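Local coordinates for protein elastase inhibitor AFUEI (Aspergillus fumigatus Af293, PDB 3W0E) that inhibits the elastase of its own fungus non-competitively, and also human leukocyte elastase, as a secreted member of the I78 family of serine protease inhibitors, at residues Q14-Q19 / N60-A65; A3-E8 / S50-Q55. All coordinates share one frame; numbering follows the deposited sequence.

Both contacts set part of helix 2-15 or its outgoing turn against the sheet, contact 1 beyond the helix's last residues and contact 2 near its first turn; their centres lie about 13 Å apart. Contact 2 is buried and has no hydrogen bond between its segments: a cysteine sulfur packs on the strand backbone, and a leucine methyl meets a glutamate at its CB and carboxylate oxygen. Contact 1 is only partly buried and depends on two backbone hydrogen bonds, with an isoleucine on its inner side. The strands they use, 52-56 and 62-67, are antiparallel neighbours, joined by probable hydrogen bonds of Q55 with I63 and S64. Each contact also touches the second subunit.

Contact 1. Residues Q14-Q19 / N60-A65; sequences QELIGQ and NEIISA
G18 and Q19 meet I62 through two backbone hydrogen bonds that bring the chain leaving helix 2-15 alongside the start of strand 62-67. G18 N donates to I62 O at 2.7 Å, nearly straight at 167° and in the carbonyl plane. I62 N donates to Q19 O over 2.8 Å, this donor lying 31° off the plane of its carbonyl. Both polar groups of I62's backbone are thus used on one short piece of chain. A type II turn from L16 to Q19, closed by Q19 N on L16 O, presents these groups; G18 takes its third position with positive phi.

The tight part is around the I62 side chain, which is buried. Its CG1 lies beside the carbonyl oxygen of Q19 at 3.2 Å from O, because chi1 of -57° sets this branch beside I62's own N, the atom that donates its hydrogen bond to that same oxygen. The branch ends with CD1 4.0 Å from L16 CB, while CG2 turns to I17 CD1. V12 of helix 2-15 and Y21 add to the surroundings of I62.

The outer side is looser. I17 is exposed, yet its CD1 reaches back over the strand to I63 O at 3.7 Å. E61 lays CB against G18 O, but its extended chain then leads away from the turn. Q19 likewise directs its side chain away, so its backbone alone makes the close approach.

Further along, I63 and S64 both pair with Q55 in a classic beta bulge. The two bonds of I62, to G18 N and Q19 O, resemble an irregular antiparallel pairing, with G18 facing I62 and Q19 facing E61, here between a post-helix type II turn and the beginning of a strand that is outermost in this I78 chain's sheet.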
ATOM      1  N   GLN A  14     -10.871  -3.055   6.814  1.00 38.78           N
ATOM      2  CA  GLN A  14     -12.089  -3.838   7.038  1.00 39.83           C
ATOM      3  C   GLN A  14     -13.170  -3.151   7.875  1.00 43.29           C
ATOM      4  O   GLN A  14     -14.357  -3.442   7.714  1.00 44.48           O
ATOM      5  CB  GLN A  14     -11.740  -5.188   7.687  1.00 44.88           C
ATOM      6  CG  GLN A  14     -11.128  -6.219   6.729  1.00 47.84           C
ATOM      7  CD  GLN A  14     -10.797  -7.535   7.421  1.00 51.05           C
ATOM      8  OE1 GLN A  14     -10.301  -8.475   6.795  1.00 51.70           O
ATOM      9  NE2 GLN A  14     -11.074  -7.605   8.723  1.00 49.38           N
ATOM     10  N   GLU A  15     -12.768  -2.253   8.768  1.00 36.67           N
ATOM     11  CA  GLU A  15     -13.699  -1.700   9.749  1.00 33.09           C
ATOM     12  C   GLU A  15     -13.816  -0.174   9.725  1.00 35.02           C
ATOM     13  O   GLU A  15     -14.829   0.387  10.161  1.00 39.02           O
ATOM     14  CB  GLU A  15     -13.270  -2.144  11.153  1.00 37.60           C
ATOM     15  CG  GLU A  15     -13.172  -3.651  11.335  1.00 41.49           C
ATOM     16  CD  GLU A  15     -14.476  -4.277  11.816  1.00 47.14           C
ATOM     17  OE1 GLU A  15     -15.560  -3.821  11.388  1.00 48.09           O
ATOM     18  OE2 GLU A  15     -14.414  -5.223  12.633  1.00 52.74           O
ATOM     19  N   LEU A  16     -12.785   0.500   9.223  1.00 31.94           N
ATOM     20  CA  LEU A  16     -12.705   1.950   9.377  1.00 24.16           C
ATOM     21  C   LEU A  16     -12.859   2.738   8.076  1.00 30.10           C
ATOM     22  O   LEU A  16     -12.825   3.972   8.091  1.00 28.95           O
ATOM     23  CB  LEU A  16     -11.391   2.346  10.066  1.00 27.70           C
ATOM     24  CG  LEU A  16     -11.069   1.731  11.432  1.00 27.71           C
ATOM     25  CD1 LEU A  16      -9.648   2.089  11.883  1.00 30.63           C
ATOM     26  CD2 LEU A  16     -12.088   2.153  12.482  1.00 31.38           C
ATOM     27  N   ILE A  17     -13.017   2.053   6.947  1.00 30.69           N
ATOM     28  CA  ILE A  17     -13.165   2.785   5.680  1.00 26.10           C
ATOM     29  C   ILE A  17     -14.309   3.793   5.786  1.00 28.39           C
ATOM     30  O   ILE A  17     -15.408   3.452   6.239  1.00 27.92           O
ATOM     31  CB  ILE A  17     -13.377   1.846   4.470  1.00 30.68           C
ATOM     32  CG1 ILE A  17     -12.131   0.995   4.238  1.00 33.32           C
ATOM     33  CG2 ILE A  17     -13.713   2.646   3.222  1.00 31.57           C
ATOM     34  CD1 ILE A  17     -10.833   1.781   4.209  1.00 31.54           C
ATOM     35  N   GLY A  18     -14.032   5.042   5.409  1.00 22.39           N
ATOM     36  CA  GLY A  18     -15.037   6.088   5.390  1.00 23.09           C
ATOM     37  C   GLY A  18     -15.102   6.887   6.678  1.00 23.57           C
ATOM     38  O   GLY A  18     -15.732   7.942   6.743  1.00 28.65           O
ATOM     39  N   GLN A  19     -14.455   6.382   7.716  1.00 20.79           N
ATOM     40  CA  GLN A  19     -14.488   7.055   9.007  1.00 23.67           C
ATOM     41  C   GLN A  19     -13.401   8.104   9.076  1.00 20.39           C
ATOM     42  O   GLN A  19     -12.327   7.945   8.472  1.00 16.74           O
ATOM     43  CB  GLN A  19     -14.298   6.048  10.129  1.00 23.93           C
ATOM     44  CG  GLN A  19     -15.105   4.795   9.918  1.00 31.93           C
ATOM     45  CD  GLN A  19     -16.451   4.846  10.575  1.00 38.39           C
ATOM     46  OE1 GLN A  19     -17.346   5.560  10.107  1.00 45.50           O
ATOM     47  NE2 GLN A  19     -16.614   4.099  11.673  1.00 45.38           N
ATOM     48  N   ASN A  60     -10.278  14.069   5.538  1.00 16.49           N
ATOM     49  CA  ASN A  60      -9.661  13.269   6.591  1.00 15.30           C
ATOM     50  C   ASN A  60     -10.426  11.978   6.823  1.00 16.37           C
ATOM     51  O   ASN A  60     -10.370  11.413   7.915  1.00 16.72           O
ATOM     52  CB  ASN A  60      -9.539  14.047   7.917  1.00 13.02           C
ATOM     53  CG  ASN A  60      -8.565  13.393   8.891  1.00 19.10           C
ATOM     54  OD1 ASN A  60      -7.449  13.030   8.519  1.00 18.23           O
ATOM     55  ND2 ASN A  60      -8.982  13.251  10.142  1.00 14.31           N
ATOM     56  N   GLU A  61     -11.143  11.513   5.803  1.00 14.63           N
ATOM     57  CA  GLU A  61     -11.866  10.247   5.891  1.00 16.82           C
ATOM     58  C   GLU A  61     -11.000   9.124   5.357  1.00 16.70           C
ATOM     59  O   GLU A  61     -10.399   9.258   4.304  1.00 18.07           O
ATOM     60  CB  GLU A  61     -13.194  10.346   5.138  1.00 18.81           C
ATOM     61  CG  GLU A  61     -14.070  11.433   5.743  1.00 21.37           C
ATOM     62  CD  GLU A  61     -15.228  11.838   4.850  1.00 30.01           C
ATOM     63  OE1 GLU A  61     -16.146  12.518   5.369  1.00 38.03           O
ATOM     64  OE2 GLU A  61     -15.224  11.487   3.642  1.00 26.82           O
ATOM     65  N   ILE A  62     -10.932   8.019   6.092  1.00 15.79           N
ATOM     66  CA  ILE A  62     -10.036   6.921   5.717  1.00 13.63           C
ATOM     67  C   ILE A  62     -10.475   6.251   4.425  1.00 16.20           C
ATOM     68  O   ILE A  62     -11.630   5.810   4.315  1.00 20.70           O
ATOM     69  CB  ILE A  62      -9.943   5.893   6.858  1.00 17.14           C
ATOM     70  CG1 ILE A  62      -9.474   6.605   8.145  1.00 14.85           C
ATOM     71  CG2 ILE A  62      -9.058   4.704   6.475  1.00 18.84           C
ATOM     72  CD1 ILE A  62      -9.453   5.734   9.374  1.00 24.53           C
ATOM     73  N   ILE A  63      -9.567   6.193   3.443  1.00 18.41           N
ATOM     74  CA  ILE A  63      -9.870   5.505   2.185  1.00 18.59           C
ATOM     75  C   ILE A  63      -9.055   4.240   1.991  1.00 20.01           C
ATOM     76  O   ILE A  63      -9.411   3.413   1.155  1.00 21.16           O
ATOM     77  CB  ILE A  63      -9.730   6.403   0.930  1.00 17.88           C
ATOM     78  CG1 ILE A  63      -8.299   6.903   0.741  1.00 18.88           C
ATOM     79  CG2 ILE A  63     -10.723   7.588   0.991  1.00 21.89           C
ATOM     80  CD1 ILE A  63      -8.216   8.075  -0.238  1.00 22.26           C
ATOM     81  N   SER A  64      -7.951   4.100   2.725  1.00 13.39           N
ATOM     82  CA  SER A  64      -7.174   2.864   2.633  1.00 20.89           C
ATOM     83  C   SER A  64      -6.025   2.819   3.622  1.00 18.10           C
ATOM     84  O   SER A  64      -5.740   3.806   4.301  1.00 17.90           O
ATOM     85  CB  SER A  64      -6.619   2.702   1.219  1.00 20.62           C
ATOM     86  OG  SER A  64      -6.250   1.355   0.952  1.00 26.75           O
ATOM     87  N   ALA A  65      -5.362   1.665   3.694  1.00 19.24           N
ATOM     88  CA  ALA A  65      -4.170   1.522   4.534  1.00 18.74           C
ATOM     89  C   ALA A  65      -3.260   0.457   3.948  1.00 21.32           C
ATOM     90  O   ALA A  65      -3.733  -0.511   3.357  1.00 24.68           O
ATOM     91  CB  ALA A  65      -4.555   1.159   5.973  1.00 21.61           C
TER

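Contact 2. Residues A3-E8 / S50-Q55; sequences ATCEKE and SRLNIQ
C5 and L52 mark the nearest backbone approach, their CA atoms 5.5 Å apart, where the first part of helix 2-15 passes over the beginning of strand 52-56. Residues 3-8 are helical throughout, with K7 N bonded to A3 O and E8 N to T4 O. The strand starts at L52, after S50 and R51, and no hydrogen bond joins the two segments. C5, E8 and L52 all direct their first side-chain bond at the opposite segment.

The sulfur of C5 makes the closest approach. With SG anti to the backbone N (chi1 -176°), it extends from the helix to lie 3.3 Å from R51 O and 3.5 Å from L52 CA, while CB stays near S50 O at 3.8 Å. The side chain therefore packs along the backbone from S50 to L52. Its disulfide to C67 fixes the sulfur here and ties the helix covalently to strand 62-67.

Beside the sulfur lies L52, whose CB touches C5 SG. The two methyls diverge: CD1 approaches C5 O, whereas L52 CD2 lies 4.1 Å from E8 CB and 4.0 Å from E8 OE1. The L52 and E8 side chains cross at about a right angle. E8 is buried, but its carboxylate is satisfied by S31 OG on OE1 and Q30 N on OE2; these bonds hold it in place beside the leucine methyl.

A helix lying across a mixed sheet, with a leucine and a disulfide between the layers, forms this end of the alpha/beta core of an I78 inhibitor, consistent with its CI-2 clan.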
ATOM      1  N   ALA A   3       4.264  -7.384  11.774  1.00 36.73           N
ATOM      2  CA  ALA A   3       3.116  -8.225  12.117  1.00 42.13           C
ATOM      3  C   ALA A   3       1.935  -7.367  12.541  1.00 42.52           C
ATOM      4  O   ALA A   3       0.832  -7.489  12.006  1.00 38.27           O
ATOM      5  CB  ALA A   3       3.479  -9.197  13.224  1.00 42.15           C
ATOM      6  N   THR A   4       2.179  -6.503  13.520  1.00 39.62           N
ATOM      7  CA  THR A   4       1.166  -5.589  14.001  1.00 40.92           C
ATOM      8  C   THR A   4       0.742  -4.604  12.898  1.00 36.13           C
ATOM      9  O   THR A   4      -0.438  -4.252  12.799  1.00 37.50           O
ATOM     10  CB  THR A   4       1.651  -4.853  15.274  1.00 43.66           C
ATOM     11  OG1 THR A   4       0.525  -4.463  16.069  1.00 46.31           O
ATOM     12  CG2 THR A   4       2.478  -3.624  14.918  1.00 40.14           C
ATOM     13  N   CYS A   5       1.687  -4.181  12.058  1.00 30.47           N
ATOM     14  CA  CYS A   5       1.350  -3.282  10.953  1.00 31.17           C
ATOM     15  C   CYS A   5       0.324  -3.895   9.995  1.00 36.42           C
ATOM     16  O   CYS A   5      -0.659  -3.247   9.628  1.00 31.97           O
ATOM     17  CB  CYS A   5       2.593  -2.851  10.174  1.00 29.84           C
ATOM     18  SG  CYS A   5       2.249  -1.631   8.845  1.00 31.93           S
ATOM     19  N   GLU A   6       0.559  -5.142   9.591  1.00 37.86           N
ATOM     20  CA  GLU A   6      -0.299  -5.811   8.617  1.00 34.44           C
ATOM     21  C   GLU A   6      -1.658  -6.148   9.212  1.00 36.29           C
ATOM     22  O   GLU A   6      -2.680  -6.100   8.516  1.00 37.60           O
ATOM     23  CB  GLU A   6       0.380  -7.081   8.089  1.00 40.97           C
ATOM     24  CG  GLU A   6       0.022  -7.436   6.657  1.00 39.17           C
ATOM     25  CD  GLU A   6       0.400  -6.344   5.659  1.00 46.80           C
ATOM     26  OE1 GLU A   6      -0.520  -5.698   5.105  1.00 46.75           O
ATOM     27  OE2 GLU A   6       1.615  -6.141   5.416  1.00 45.67           O
ATOM     28  N   LYS A   7      -1.661  -6.500  10.496  1.00 33.78           N
ATOM     29  CA  LYS A   7      -2.894  -6.765  11.220  1.00 36.64           C
ATOM     30  C   LYS A   7      -3.759  -5.512  11.263  1.00 34.56           C
ATOM     31  O   LYS A   7      -4.945  -5.555  10.922  1.00 33.82           O
ATOM     32  CB  LYS A   7      -2.589  -7.202  12.653  1.00 35.63           C
ATOM     33  CG  LYS A   7      -2.163  -8.649  12.824  1.00 42.48           C
ATOM     34  CD  LYS A   7      -2.115  -8.983  14.311  1.00 47.58           C
ATOM     35  CE  LYS A   7      -2.005 -10.480  14.568  1.00 47.87           C
ATOM     36  NZ  LYS A   7      -2.123 -10.783  16.027  1.00 47.43           N
ATOM     37  N   GLU A   8      -3.160  -4.403  11.702  1.00 35.26           N
ATOM     38  CA  GLU A   8      -3.874  -3.133  11.789  1.00 29.75           C
ATOM     39  C   GLU A   8      -4.280  -2.582  10.410  1.00 27.80           C
ATOM     40  O   GLU A   8      -5.386  -2.066  10.249  1.00 32.28           O
ATOM     41  CB  GLU A   8      -3.072  -2.107  12.604  1.00 36.80           C
ATOM     42  CG  GLU A   8      -2.932  -2.484  14.081  1.00 31.37           C
ATOM     43  CD  GLU A   8      -2.263  -1.409  14.920  1.00 35.12           C
ATOM     44  OE1 GLU A   8      -1.462  -0.617  14.366  1.00 33.78           O
ATOM     45  OE2 GLU A   8      -2.533  -1.356  16.145  1.00 33.57           O
ATOM     46  N   SER A  50       7.465  -1.952   8.451  1.00 23.49           N
ATOM     47  CA  SER A  50       6.892  -1.696   9.779  1.00 28.39           C
ATOM     48  C   SER A  50       5.972  -0.473   9.825  1.00 26.38           C
ATOM     49  O   SER A  50       5.299  -0.238  10.827  1.00 27.11           O
ATOM     50  CB  SER A  50       8.011  -1.493  10.818  1.00 25.22           C
ATOM     51  OG  SER A  50       8.994  -2.519  10.748  1.00 36.56           O
ATOM     52  N   ARG A  51       5.962   0.312   8.756  1.00 19.34           N
ATOM     53  CA  ARG A  51       5.231   1.577   8.749  1.00 17.21           C
ATOM     54  C   ARG A  51       3.797   1.411   8.269  1.00 22.31           C
ATOM     55  O   ARG A  51       3.542   0.874   7.177  1.00 20.84           O
ATOM     56  CB  ARG A  51       5.965   2.605   7.885  1.00 18.00           C
ATOM     57  CG  ARG A  51       5.264   3.996   7.821  1.00 13.85           C
ATOM     58  CD  ARG A  51       6.190   5.018   7.241  1.00 20.47           C
ATOM     59  NE  ARG A  51       6.694   4.592   5.939  1.00 22.41           N
ATOM     60  CZ  ARG A  51       7.721   5.151   5.307  1.00 21.42           C
ATOM     61  NH1 ARG A  51       8.353   6.190   5.838  1.00 23.16           N
ATOM     62  NH2 ARG A  51       8.112   4.669   4.128  1.00 23.90           N
ATOM     63  N   LEU A  52       2.849   1.841   9.098  1.00 15.73           N
ATOM     64  CA  LEU A  52       1.457   1.789   8.714  1.00 18.88           C
ATOM     65  C   LEU A  52       1.114   3.109   8.040  1.00 17.35           C
ATOM     66  O   LEU A  52       1.311   4.180   8.616  1.00 16.78           O
ATOM     67  CB  LEU A  52       0.557   1.556   9.921  1.00 16.49           C
ATOM     68  CG  LEU A  52      -0.938   1.630   9.637  1.00 21.29           C
ATOM     69  CD1 LEU A  52      -1.344   0.646   8.526  1.00 22.28           C
ATOM     70  CD2 LEU A  52      -1.724   1.351  10.912  1.00 19.20           C
ATOM     71  N   ASN A  53       0.617   3.020   6.813  1.00 18.79           N
ATOM     72  CA  ASN A  53       0.170   4.200   6.084  1.00 17.64           C
ATOM     73  C   ASN A  53      -1.337   4.263   6.089  1.00 14.48           C
ATOM     74  O   ASN A  53      -2.007   3.330   5.673  1.00 17.16           O
ATOM     75  CB  ASN A  53       0.670   4.178   4.636  1.00 16.41           C
ATOM     76  CG  ASN A  53       2.164   4.218   4.541  1.00 14.65           C
ATOM     77  OD1 ASN A  53       2.783   5.261   4.750  1.00 18.48           O
ATOM     78  ND2 ASN A  53       2.767   3.076   4.240  1.00 23.60           N
ATOM     79  N   ILE A  54      -1.871   5.372   6.587  1.00 18.94           N
ATOM     80  CA  ILE A  54      -3.307   5.585   6.592  1.00 14.72           C
ATOM     81  C   ILE A  54      -3.598   6.632   5.528  1.00 13.04           C
ATOM     82  O   ILE A  54      -3.138   7.767   5.631  1.00 13.59           O
ATOM     83  CB  ILE A  54      -3.759   6.118   7.945  1.00 15.76           C
ATOM     84  CG1 ILE A  54      -3.367   5.135   9.058  1.00 15.87           C
ATOM     85  CG2 ILE A  54      -5.270   6.366   7.938  1.00 16.65           C
ATOM     86  CD1 ILE A  54      -4.174   3.870   9.054  1.00 19.52           C
ATOM     87  N   GLN A  55      -4.346   6.257   4.502  1.00 15.36           N
ATOM     88  CA  GLN A  55      -4.592   7.174   3.410  1.00 17.86           C
ATOM     89  C   GLN A  55      -5.972   7.764   3.613  1.00 15.80           C
ATOM     90  O   GLN A  55      -6.952   7.024   3.802  1.00 15.80           O
ATOM     91  CB  GLN A  55      -4.516   6.440   2.068  1.00 21.52           C
ATOM     92  CG  GLN A  55      -4.505   7.372   0.873  1.00 25.81           C
ATOM     93  CD  GLN A  55      -3.798   6.778  -0.337  1.00 26.89           C
ATOM     94  OE1 GLN A  55      -3.445   5.588  -0.366  1.00 34.45           O
ATOM     95  NE2 GLN A  55      -3.574   7.613  -1.341  1.00 29.37           N
TER